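Local coordinates for ABC transporter periplasmic peptide-binding protein (Pseudoalteromonas, PDB 4QFL) that binds dipeptides in the periplasm, here Ala-Phe, and probably delivers them to an ABC importer, at residues Ile53-Asn58 and His222-Tyr227; Tyr129-Phe134 and Ala193-Asn198; Lys349-Phe354 and Pro499-Ala504. All coordinates share one frame; numbering follows the deposited sequence. Where two conformers were deposited one is given.

Contact 1. Residues Ile53-Asn58 and His222-Tyr227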
loop_
_atom_site.group_PDB
_atom_site.type_symbol
_atom_site.label_atom_id
_atom_site.label_comp_id
_atom_site.label_asym_id
_atom_site.label_seq_id
_atom_site.Cartn_x
_atom_site.Cartn_y
_atom_site.Cartn_z
ATOM N N ILE A 53 3.484 6.390 3.261
ATOM C CA ILE A 53 2.411 6.239 4.245
ATOM C C ILE A 53 2.943 5.840 5.623
ATOM O O ILE A 53 2.423 6.278 6.657
ATOM C CB ILE A 53 1.352 5.212 3.770
ATOM C CG1 ILE A 53 0.739 5.655 2.438
ATOM C CG2 ILE A 53 0.278 5.042 4.814
ATOM C CD1 ILE A 53 0.157 7.057 2.460
ATOM N N ASP A 54 3.984 5.014 5.639
ATOM C CA ASP A 54 4.568 4.572 6.894
ATOM C C ASP A 54 5.058 5.776 7.679
ATOM O O ASP A 54 5.040 5.761 8.904
ATOM C CB ASP A 54 5.712 3.581 6.664
ATOM C CG ASP A 54 5.225 2.141 6.513
ATOM O OD1 ASP A 54 4.026 1.888 6.744
ATOM O OD2 ASP A 54 6.042 1.255 6.177
ATOM N N ILE A 55 5.486 6.820 6.969
ATOM C CA ILE A 55 5.968 8.050 7.607
ATOM C C ILE A 55 4.829 8.943 8.111
ATOM O O ILE A 55 4.834 9.352 9.268
ATOM C CB ILE A 55 6.874 8.885 6.664
ATOM C CG1 ILE A 55 8.098 8.079 6.252
ATOM C CG2 ILE A 55 7.307 10.189 7.328
ATOM C CD1 ILE A 55 8.959 8.751 5.208
ATOM N N ILE A 56 3.850 9.226 7.255
ATOM C CA ILE A 56 2.914 10.323 7.501
ATOM C C ILE A 56 1.532 9.976 8.069
ATOM O O ILE A 56 0.961 10.760 8.817
ATOM C CB ILE A 56 2.707 11.176 6.216
ATOM C CG1 ILE A 56 1.995 10.359 5.139
ATOM C CG2 ILE A 56 4.036 11.705 5.703
ATOM C CD1 ILE A 56 1.724 11.135 3.852
ATOM N N ALA A 57 0.993 8.816 7.722
ATOM C CA ALA A 57 -0.434 8.554 7.909
ATOM C C ALA A 57 -0.895 8.467 9.362
ATOM O O ALA A 57 -1.726 9.256 9.807
ATOM C CB ALA A 57 -0.828 7.299 7.157
ATOM N N ASN A 58 -0.350 7.504 10.104
ATOM C CA ASN A 58 -0.753 7.301 11.489
ATOM C C ASN A 58 -0.146 8.322 12.422
ATOM O O ASN A 58 -0.577 8.438 13.566
ATOM C CB ASN A 58 -0.380 5.897 11.979
ATOM C CG ASN A 58 -1.197 4.823 11.328
ATOM O OD1 ASN A 58 -0.660 3.905 10.702
ATOM N ND2 ASN A 58 -2.503 4.926 11.462
ATOM N N HIS A 222 16.835 13.519 3.168
ATOM C CA HIS A 222 17.681 13.400 4.355
ATOM C C HIS A 222 16.867 13.097 5.591
ATOM O O HIS A 222 17.086 12.083 6.241
ATOM C CB HIS A 222 18.530 14.652 4.584
ATOM C CG HIS A 222 19.425 14.561 5.785
ATOM N ND1 HIS A 222 19.908 15.672 6.446
ATOM C CD2 HIS A 222 19.925 13.488 6.447
ATOM C CE1 HIS A 222 20.665 15.289 7.458
ATOM N NE2 HIS A 222 20.692 13.968 7.481
ATOM N N LEU A 223 15.928 13.968 5.930
ATOM C CA LEU A 223 15.149 13.692 7.125
ATOM C C LEU A 223 13.780 14.329 7.213
ATOM O O LEU A 223 13.459 15.277 6.507
ATOM C CB LEU A 223 15.946 13.993 8.397
ATOM C CG LEU A 223 16.393 15.408 8.741
ATOM C CD1 LEU A 223 15.236 16.381 8.955
ATOM C CD2 LEU A 223 17.246 15.332 9.991
ATOM N N VAL A 224 12.971 13.762 8.095
ATOM C CA VAL A 224 11.718 14.369 8.472
ATOM C C VAL A 224 11.645 14.408 9.994
ATOM O O VAL A 224 12.013 13.455 10.681
ATOM C CB VAL A 224 10.502 13.678 7.804
ATOM C CG1 VAL A 224 10.830 12.255 7.446
ATOM C CG2 VAL A 224 9.259 13.773 8.676
ATOM N N ARG A 225 11.225 15.555 10.508
ATOM C CA ARG A 225 11.126 15.774 11.929
ATOM C C ARG A 225 9.684 16.140 12.284
ATOM O O ARG A 225 9.089 17.035 11.674
ATOM C CB ARG A 225 12.095 16.886 12.333
ATOM C CG ARG A 225 12.216 17.103 13.810
ATOM C CD ARG A 225 13.014 18.362 14.092
ATOM N NE ARG A 225 14.293 18.387 13.386
ATOM C CZ ARG A 225 15.367 17.707 13.770
ATOM N NH1 ARG A 225 15.311 16.926 14.838
ATOM N NH2 ARG A 225 16.495 17.794 13.081
ATOM N N PHE A 226 9.126 15.405 13.246
ATOM C CA PHE A 226 7.816 15.688 13.819
ATOM C C PHE A 226 7.974 15.911 15.319
ATOM O O PHE A 226 8.947 15.448 15.935
ATOM C CB PHE A 226 6.865 14.497 13.662
ATOM C CG PHE A 226 6.508 14.153 12.237
ATOM C CD1 PHE A 226 6.548 15.102 11.227
ATOM C CD2 PHE A 226 6.108 12.861 11.919
ATOM C CE1 PHE A 226 6.207 14.770 9.928
ATOM C CE2 PHE A 226 5.765 12.519 10.614
ATOM C CZ PHE A 226 5.818 13.482 9.618
ATOM N N TYR A 227 7.015 16.606 15.920
ATOM C CA TYR A 227 6.985 16.710 17.371
ATOM C C TYR A 227 5.615 16.373 17.940
ATOM O O TYR A 227 4.597 16.426 17.246
ATOM C CB TYR A 227 7.468 18.080 17.849
ATOM C CG TYR A 227 6.574 19.233 17.477
ATOM C CD1 TYR A 227 6.594 19.768 16.197
ATOM C CD2 TYR A 227 5.723 19.800 18.411
ATOM C CE1 TYR A 227 5.784 20.829 15.855
ATOM C CE2 TYR A 227 4.913 20.861 18.082
ATOM C CZ TYR A 227 4.947 21.376 16.805
ATOM O OH TYR A 227 4.140 22.437 16.478
#
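Helix-on-sheet packing, in the alpha/beta architecture of a periplasmic solute-binding protein, brings Ile-55 of helix 50-60 down on Val-224 and Phe-226 of strand 223-228. These two strand residues lie two apart and so point to the same face, toward the helix. Arg-225 between them points the other way and forms a salt bridge with Glu-217 of the neighbouring strand. All three touching residues are buried, and the contact between helix and strand is apolar apart from one backbone oxygen.

The methyl CG2 does the work for Ile-55. CG1 lies beside the backbone N (chi1 -60°), which leaves CG2 anti to that N and facing the strand, where it meets Val-224 CG1 at 4.1 Å. The same methyl reaches the end of the phenyl ring, 4.3 Å from Phe-226 CZ. Tyr-244 on the adjoining strand 241-246 touches both Ile-55 and Val-224, and Gln-59 and Leu-60 of the helix touch the Phe-226 side chain.

The Phe-226 ring is met in two ways. Val-224 CG2 sits over one face, 3.4 Å above the plane and displaced to the rim, while the carbonyl oxygen of Ile-55 lies at the edge, in the ring plane, with O 3.6 Å from Phe-226 CE2.

Contact 2. Residues Tyr129-Phe134 and Ala193-Asn198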
loop_
_atom_site.group_PDB
_atom_site.type_symbol
_atom_site.label_atom_id
_atom_site.label_comp_id
_atom_site.label_asym_id
_atom_site.label_seq_id
_atom_site.Cartn_x
_atom_site.Cartn_y
_atom_site.Cartn_z
ATOM N N TYR A 129 -15.641 20.369 -8.606
ATOM C CA TYR A 129 -15.885 21.733 -8.140
ATOM C C TYR A 129 -15.131 22.080 -6.875
ATOM O O TYR A 129 -15.026 23.248 -6.513
ATOM C CB TYR A 129 -17.373 21.969 -7.918
ATOM C CG TYR A 129 -18.138 22.020 -9.205
ATOM C CD1 TYR A 129 -18.064 23.135 -10.037
ATOM C CD2 TYR A 129 -18.918 20.952 -9.599
ATOM C CE1 TYR A 129 -18.763 23.177 -11.223
ATOM C CE2 TYR A 129 -19.619 20.985 -10.780
ATOM C CZ TYR A 129 -19.545 22.096 -11.589
ATOM O OH TYR A 129 -20.256 22.104 -12.763
ATOM N N ASN A 130 -14.623 21.060 -6.195
ATOM C CA ASN A 130 -13.798 21.283 -5.020
ATOM C C ASN A 130 -12.545 22.025 -5.452
ATOM O O ASN A 130 -11.867 21.606 -6.376
ATOM C CB ASN A 130 -13.462 19.954 -4.334
ATOM C CG ASN A 130 -12.666 20.141 -3.064
ATOM O OD1 ASN A 130 -11.599 20.756 -3.081
ATOM N ND2 ASN A 130 -13.186 19.633 -1.950
ATOM N N PRO A 131 -12.235 23.137 -4.784
ATOM C CA PRO A 131 -11.142 23.983 -5.258
ATOM C C PRO A 131 -9.798 23.276 -5.194
ATOM O O PRO A 131 -8.815 23.771 -5.735
ATOM C CB PRO A 131 -11.177 25.160 -4.288
ATOM C CG PRO A 131 -11.815 24.613 -3.062
ATOM C CD PRO A 131 -12.836 23.656 -3.547
ATOM N N TYR A 132 -9.754 22.125 -4.539
ATOM C CA TYR A 132 -8.507 21.383 -4.426
ATOM C C TYR A 132 -8.506 20.119 -5.279
ATOM O O TYR A 132 -7.518 19.383 -5.327
ATOM C CB TYR A 132 -8.235 21.053 -2.970
ATOM C CG TYR A 132 -7.567 22.181 -2.242
ATOM C CD1 TYR A 132 -8.295 23.273 -1.778
ATOM C CD2 TYR A 132 -6.205 22.159 -2.025
ATOM C CE1 TYR A 132 -7.671 24.315 -1.113
ATOM C CE2 TYR A 132 -5.571 23.180 -1.362
ATOM C CZ TYR A 132 -6.301 24.259 -0.906
ATOM O OH TYR A 132 -5.632 25.264 -0.246
ATOM N N HIS A 133 -9.610 19.879 -5.970
ATOM C CA HIS A 133 -9.706 18.688 -6.798
ATOM C C HIS A 133 -8.517 18.562 -7.737
ATOM O O HIS A 133 -7.943 17.484 -7.880
ATOM C CB HIS A 133 -11.001 18.670 -7.604
ATOM C CG HIS A 133 -11.170 17.428 -8.421
ATOM N ND1 HIS A 133 -11.274 16.176 -7.855
ATOM C CD2 HIS A 133 -11.225 17.242 -9.762
ATOM C CE1 HIS A 133 -11.403 15.273 -8.812
ATOM N NE2 HIS A 133 -11.376 15.895 -9.978
ATOM N N PHE A 134 -8.144 19.667 -8.370
ATOM C CA PHE A 134 -7.063 19.650 -9.354
ATOM C C PHE A 134 -5.714 20.143 -8.811
ATOM O O PHE A 134 -4.784 20.394 -9.582
ATOM C CB PHE A 134 -7.446 20.468 -10.589
ATOM C CG PHE A 134 -8.619 19.920 -11.348
ATOM C CD1 PHE A 134 -8.495 18.769 -12.104
ATOM C CD2 PHE A 134 -9.836 20.573 -11.328
ATOM C CE1 PHE A 134 -9.576 18.270 -12.806
ATOM C CE2 PHE A 134 -10.918 20.080 -12.030
ATOM C CZ PHE A 134 -10.788 18.935 -12.769
ATOM N N ALA A 193 -7.592 28.862 3.977
ATOM C CA ALA A 193 -6.596 29.883 4.285
ATOM C C ALA A 193 -5.536 29.994 3.188
ATOM O O ALA A 193 -5.257 31.083 2.681
ATOM C CB ALA A 193 -5.935 29.576 5.613
ATOM N N LEU A 194 -4.933 28.864 2.836
ATOM C CA LEU A 194 -3.943 28.829 1.772
ATOM C C LEU A 194 -4.511 29.321 0.444
ATOM O O LEU A 194 -3.847 30.042 -0.299
ATOM C CB LEU A 194 -3.392 27.413 1.618
ATOM C CG LEU A 194 -2.533 26.879 2.762
ATOM C CD1 LEU A 194 -2.075 25.478 2.430
ATOM C CD2 LEU A 194 -1.339 27.776 2.983
ATOM N N LYS A 195 -5.743 28.926 0.148
ATOM C CA LYS A 195 -6.424 29.374 -1.064
ATOM C C LYS A 195 -6.449 30.898 -1.138
ATOM O O LYS A 195 -6.127 31.483 -2.173
ATOM C CB LYS A 195 -7.844 28.805 -1.126
ATOM C CG LYS A 195 -8.669 29.242 -2.315
ATOM C CD LYS A 195 -9.997 28.501 -2.352
ATOM C CE LYS A 195 -11.031 29.234 -3.196
ATOM N NZ LYS A 195 -10.659 29.318 -4.635
ATOM N N ALA A 196 -6.813 31.539 -0.034
ATOM C CA ALA A 196 -6.826 32.995 0.022
ATOM C C ALA A 196 -5.498 33.582 -0.454
ATOM O O ALA A 196 -5.470 34.615 -1.105
ATOM C CB ALA A 196 -7.142 33.463 1.423
ATOM N N ASN A 197 -4.395 32.921 -0.135
ATOM C CA ASN A 197 -3.087 33.393 -0.570
ATOM C C ASN A 197 -2.649 32.822 -1.910
ATOM O O ASN A 197 -1.547 33.112 -2.381
ATOM C CB ASN A 197 -2.029 33.063 0.485
ATOM C CG ASN A 197 -2.207 33.862 1.741
ATOM O OD1 ASN A 197 -2.954 34.840 1.754
ATOM N ND2 ASN A 197 -1.518 33.468 2.808
ATOM N N ASN A 198 -3.501 32.010 -2.523
ATOM C CA ASN A 198 -3.116 31.293 -3.730
ATOM C C ASN A 198 -1.896 30.412 -3.468
ATOM O O ASN A 198 -1.022 30.276 -4.325
ATOM C CB ASN A 198 -2.815 32.267 -4.859
ATOM C CG ASN A 198 -3.954 33.228 -5.111
ATOM O OD1 ASN A 198 -5.125 32.840 -5.078
ATOM N ND2 ASN A 198 -3.622 34.499 -5.350
#
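Tyr-132 and Pro-131, in the loop after helix 115-126, meet Leu-194 and Lys-195 near the C-terminal end of helix 188-196. The van der Waals part has two sites. At the surface, Pro-131 CB rests against the aliphatic chain of Lys-195, 4.0 Å from CD. Lys-195 has CG anti to its own backbone N (chi1 178°) and stays extended as far as CE, which carries the chain out to the proline before it bends at the last torsion. Deeper in, the tyrosine runs end-on to the helix and crosses the Leu-194 side chain at about a right angle, its OH 3.6 Å from Leu-194 CB.

The polar part belongs mainly to that hydroxyl. It bonds to the carbonyl oxygen of Ala-191, one turn back in the same helix, which fixes the phenol end against the helix; Lys-195 N, 3.7 Å from Tyr-132 OH, is only a neighbour.

Two further rings meet the phenol: Phe-203 with planes at about 55°, and Phe-120 nearly perpendicular.

Backbone turns hold both sides in shape. Asn-130 OD1 accepts from Tyr-132 N at 2.7 Å, in the carbonyl plane with a C=O...N angle of 148°, an Asx turn. It sits within a type I beta turn closed by His-133 N to Asn-130 O at 2.9 Å. On the other segment, the helix ends in a Schellman motif, with Asn-198 at positive phi and its N bonded to Lys-195 O at 2.7 Å.

The buried tyrosine thus spends its one polar side-chain atom on a main-chain oxygen, while between these two segments the lysine contributes its methylenes and not its charge.

Contact 3. Residues Lys349-Phe354 and Pro499-Ala504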
loop_
_atom_site.group_PDB
_atom_site.type_symbol
_atom_site.label_atom_id
_atom_site.label_comp_id
_atom_site.label_asym_id
_atom_site.label_seq_id
_atom_site.Cartn_x
_atom_site.Cartn_y
_atom_site.Cartn_z
ATOM N N LYS A 349 -5.740 -24.859 -8.531
ATOM C CA LYS A 349 -5.370 -26.169 -9.032
ATOM C C LYS A 349 -4.444 -26.038 -10.234
ATOM O O LYS A 349 -3.719 -26.975 -10.558
ATOM C CB LYS A 349 -6.612 -26.981 -9.406
ATOM C CG LYS A 349 -6.334 -28.454 -9.680
ATOM C CD LYS A 349 -7.409 -29.072 -10.575
ATOM C CE LYS A 349 -7.156 -30.561 -10.804
ATOM N NZ LYS A 349 -5.765 -30.839 -11.294
ATOM N N ASN A 350 -4.458 -24.878 -10.887
ATOM C CA ASN A 350 -3.688 -24.696 -12.122
ATOM C C ASN A 350 -2.379 -23.896 -12.032
ATOM O O ASN A 350 -1.853 -23.452 -13.056
ATOM C CB ASN A 350 -4.572 -24.107 -13.221
ATOM C CG ASN A 350 -5.507 -25.134 -13.826
ATOM O OD1 ASN A 350 -5.333 -26.337 -13.632
ATOM N ND2 ASN A 350 -6.501 -24.665 -14.572
ATOM N N MET A 351 -1.851 -23.719 -10.825
ATOM C CA MET A 351 -0.591 -23.003 -10.670
ATOM C C MET A 351 0.496 -23.687 -11.476
ATOM O O MET A 351 0.593 -24.903 -11.496
ATOM C CB MET A 351 -0.181 -22.896 -9.197
ATOM C CG MET A 351 -0.985 -21.893 -8.392
ATOM S SD MET A 351 -0.607 -20.178 -8.805
ATOM C CE MET A 351 1.117 -20.054 -8.375
ATOM N N PRO A 352 1.320 -22.897 -12.152
ATOM C CA PRO A 352 2.347 -23.461 -13.022
ATOM C C PRO A 352 3.346 -24.220 -12.181
ATOM O O PRO A 352 3.607 -23.817 -11.056
ATOM C CB PRO A 352 3.016 -22.218 -13.610
ATOM C CG PRO A 352 2.065 -21.074 -13.327
ATOM C CD PRO A 352 1.413 -21.435 -12.054
ATOM N N ILE A 353 3.906 -25.300 -12.703
ATOM C CA ILE A 353 4.995 -25.953 -11.992
ATOM C C ILE A 353 6.322 -25.656 -12.658
ATOM O O ILE A 353 6.407 -25.562 -13.878
ATOM C CB ILE A 353 4.804 -27.463 -11.911
ATOM C CG1 ILE A 353 3.540 -27.779 -11.125
ATOM C CG2 ILE A 353 5.987 -28.107 -11.227
ATOM C CD1 ILE A 353 3.355 -29.249 -10.879
ATOM N N PHE A 354 7.361 -25.492 -11.849
ATOM C CA PHE A 354 8.701 -25.317 -12.374
ATOM C C PHE A 354 9.079 -26.533 -13.225
ATOM O O PHE A 354 9.177 -27.652 -12.725
ATOM C CB PHE A 354 9.692 -25.119 -11.228
ATOM C CG PHE A 354 11.117 -25.182 -11.651
ATOM C CD1 PHE A 354 11.580 -24.387 -12.679
ATOM C CD2 PHE A 354 12.002 -26.033 -11.013
ATOM C CE1 PHE A 354 12.894 -24.445 -13.075
ATOM C CE2 PHE A 354 13.321 -26.097 -11.408
ATOM C CZ PHE A 354 13.767 -25.297 -12.442
ATOM N N PRO A 499 -1.884 -12.425 -15.998
ATOM C CA PRO A 499 -1.397 -11.051 -16.115
ATOM C C PRO A 499 -0.188 -10.900 -15.199
ATOM O O PRO A 499 0.785 -10.241 -15.536
ATOM C CB PRO A 499 -2.577 -10.218 -15.619
ATOM C CG PRO A 499 -3.413 -11.179 -14.799
ATOM C CD PRO A 499 -3.235 -12.506 -15.428
ATOM N N LEU A 500 -0.256 -11.528 -14.036
ATOM C CA LEU A 500 0.893 -11.616 -13.165
ATOM C C LEU A 500 0.934 -13.008 -12.552
ATOM O O LEU A 500 -0.061 -13.736 -12.559
ATOM C CB LEU A 500 0.846 -10.537 -12.084
ATOM C CG LEU A 500 -0.440 -10.383 -11.263
ATOM C CD1 LEU A 500 -0.583 -11.521 -10.254
ATOM C CD2 LEU A 500 -0.497 -9.038 -10.543
ATOM N N TYR A 501 2.094 -13.366 -12.023
ATOM C CA TYR A 501 2.318 -14.678 -11.444
ATOM C C TYR A 501 2.612 -14.518 -9.970
ATOM O O TYR A 501 3.671 -13.993 -9.608
ATOM C CB TYR A 501 3.516 -15.328 -12.123
ATOM C CG TYR A 501 3.954 -16.665 -11.553
ATOM C CD1 TYR A 501 3.032 -17.643 -11.201
ATOM C CD2 TYR A 501 5.302 -16.959 -11.413
ATOM C CE1 TYR A 501 3.452 -18.877 -10.702
ATOM C CE2 TYR A 501 5.727 -18.175 -10.919
ATOM C CZ TYR A 501 4.803 -19.129 -10.566
ATOM O OH TYR A 501 5.256 -20.334 -10.079
ATOM N N PRO A 502 1.675 -14.961 -9.114
ATOM C CA PRO A 502 1.890 -14.934 -7.665
ATOM C C PRO A 502 3.114 -15.759 -7.323
ATOM O O PRO A 502 3.219 -16.903 -7.761
ATOM C CB PRO A 502 0.635 -15.624 -7.118
ATOM C CG PRO A 502 -0.401 -15.409 -8.165
ATOM C CD PRO A 502 0.332 -15.461 -9.466
ATOM N N ILE A 503 4.044 -15.192 -6.568
ATOM C CA ILE A 503 5.238 -15.938 -6.218
ATOM C C ILE A 503 5.201 -16.392 -4.772
ATOM O O ILE A 503 5.246 -17.584 -4.506
ATOM C CB ILE A 503 6.511 -15.148 -6.506
ATOM C CG1 ILE A 503 6.688 -15.022 -8.022
ATOM C CG2 ILE A 503 7.709 -15.841 -5.892
ATOM C CD1 ILE A 503 7.233 -13.699 -8.452
ATOM N N ALA A 504 5.079 -15.447 -3.847
ATOM C CA ALA A 504 5.179 -15.764 -2.432
ATOM C C ALA A 504 4.519 -14.713 -1.551
ATOM O O ALA A 504 4.170 -13.630 -1.999
ATOM C CB ALA A 504 6.628 -15.912 -2.046
#
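Two carbons from successive residues converge on a single ring atom: Met-351 CE and Pro-352 CD each lie 3.5 Å from Tyr-501 CE1. Both come at the phenol obliquely. The proline and the tyrosine reach for each other from opposite directions, and Pro-352 CG adds a second touch, 3.7 Å from Tyr-501 CE1.

Met-351 gets there by folding. All three of its torsions are near -60° to -75°, with CG anti to the carbonyl carbon and further bends at chi2 and chi3, so the chain curls and presents its terminal methyl, rather than the sulfur, to the ring. That methyl also lies near the strand backbone, 3.8 Å from Pro-502 O.

Tyr-501 belongs to strand 500-513, which pairs antiparallel with strand 291-297. Its backbone bonds to Trp-295, and a classic beta bulge follows at Ile-503 and Ala-504, which both face Gly-293. The loop 349-354, just before helix 356-363, lies across the start of this strand. With CG anti to the backbone N (chi1 175°), the phenol extends from the strand to meet the loop, and Ile-319 of helix 319-325 touches it as well. An alanine in place of Tyr-501 would probably leave the Met-351 methyl and the Pro-352 ring without their shared partner, opening a gap between loop and strand and letting the methionine chain turn more freely.

Ile-495 of helix 480-497 touches the side chains of both Met-351 and Pro-502, and His-315 ND1 hydrogen-bonds to Ile-353 O farther along the loop.

The three contacts are separate. Contact 2 is nested along the chain inside the loop that contact 1 closes, with centres about 24 Å apart and nearest atoms about 15 Å apart. Contact 3 follows in series, on the opposite side of the chain's centre from both; its centre is about 37 Å from that of contact 1 and about 47 Å from that of contact 2. Contact 1 lies near the ligand: the Ile-55 side chain is about 11 Å from the phenylalanine and about 12 Å from the alanine of the bound Ala-Phe, and its helix begins at the pocket residue Gly-50. Strand 291-297, the partner of contact 3's strand, also pairs with 428-434, which holds the pocket residues Leu-431 to Ala-434.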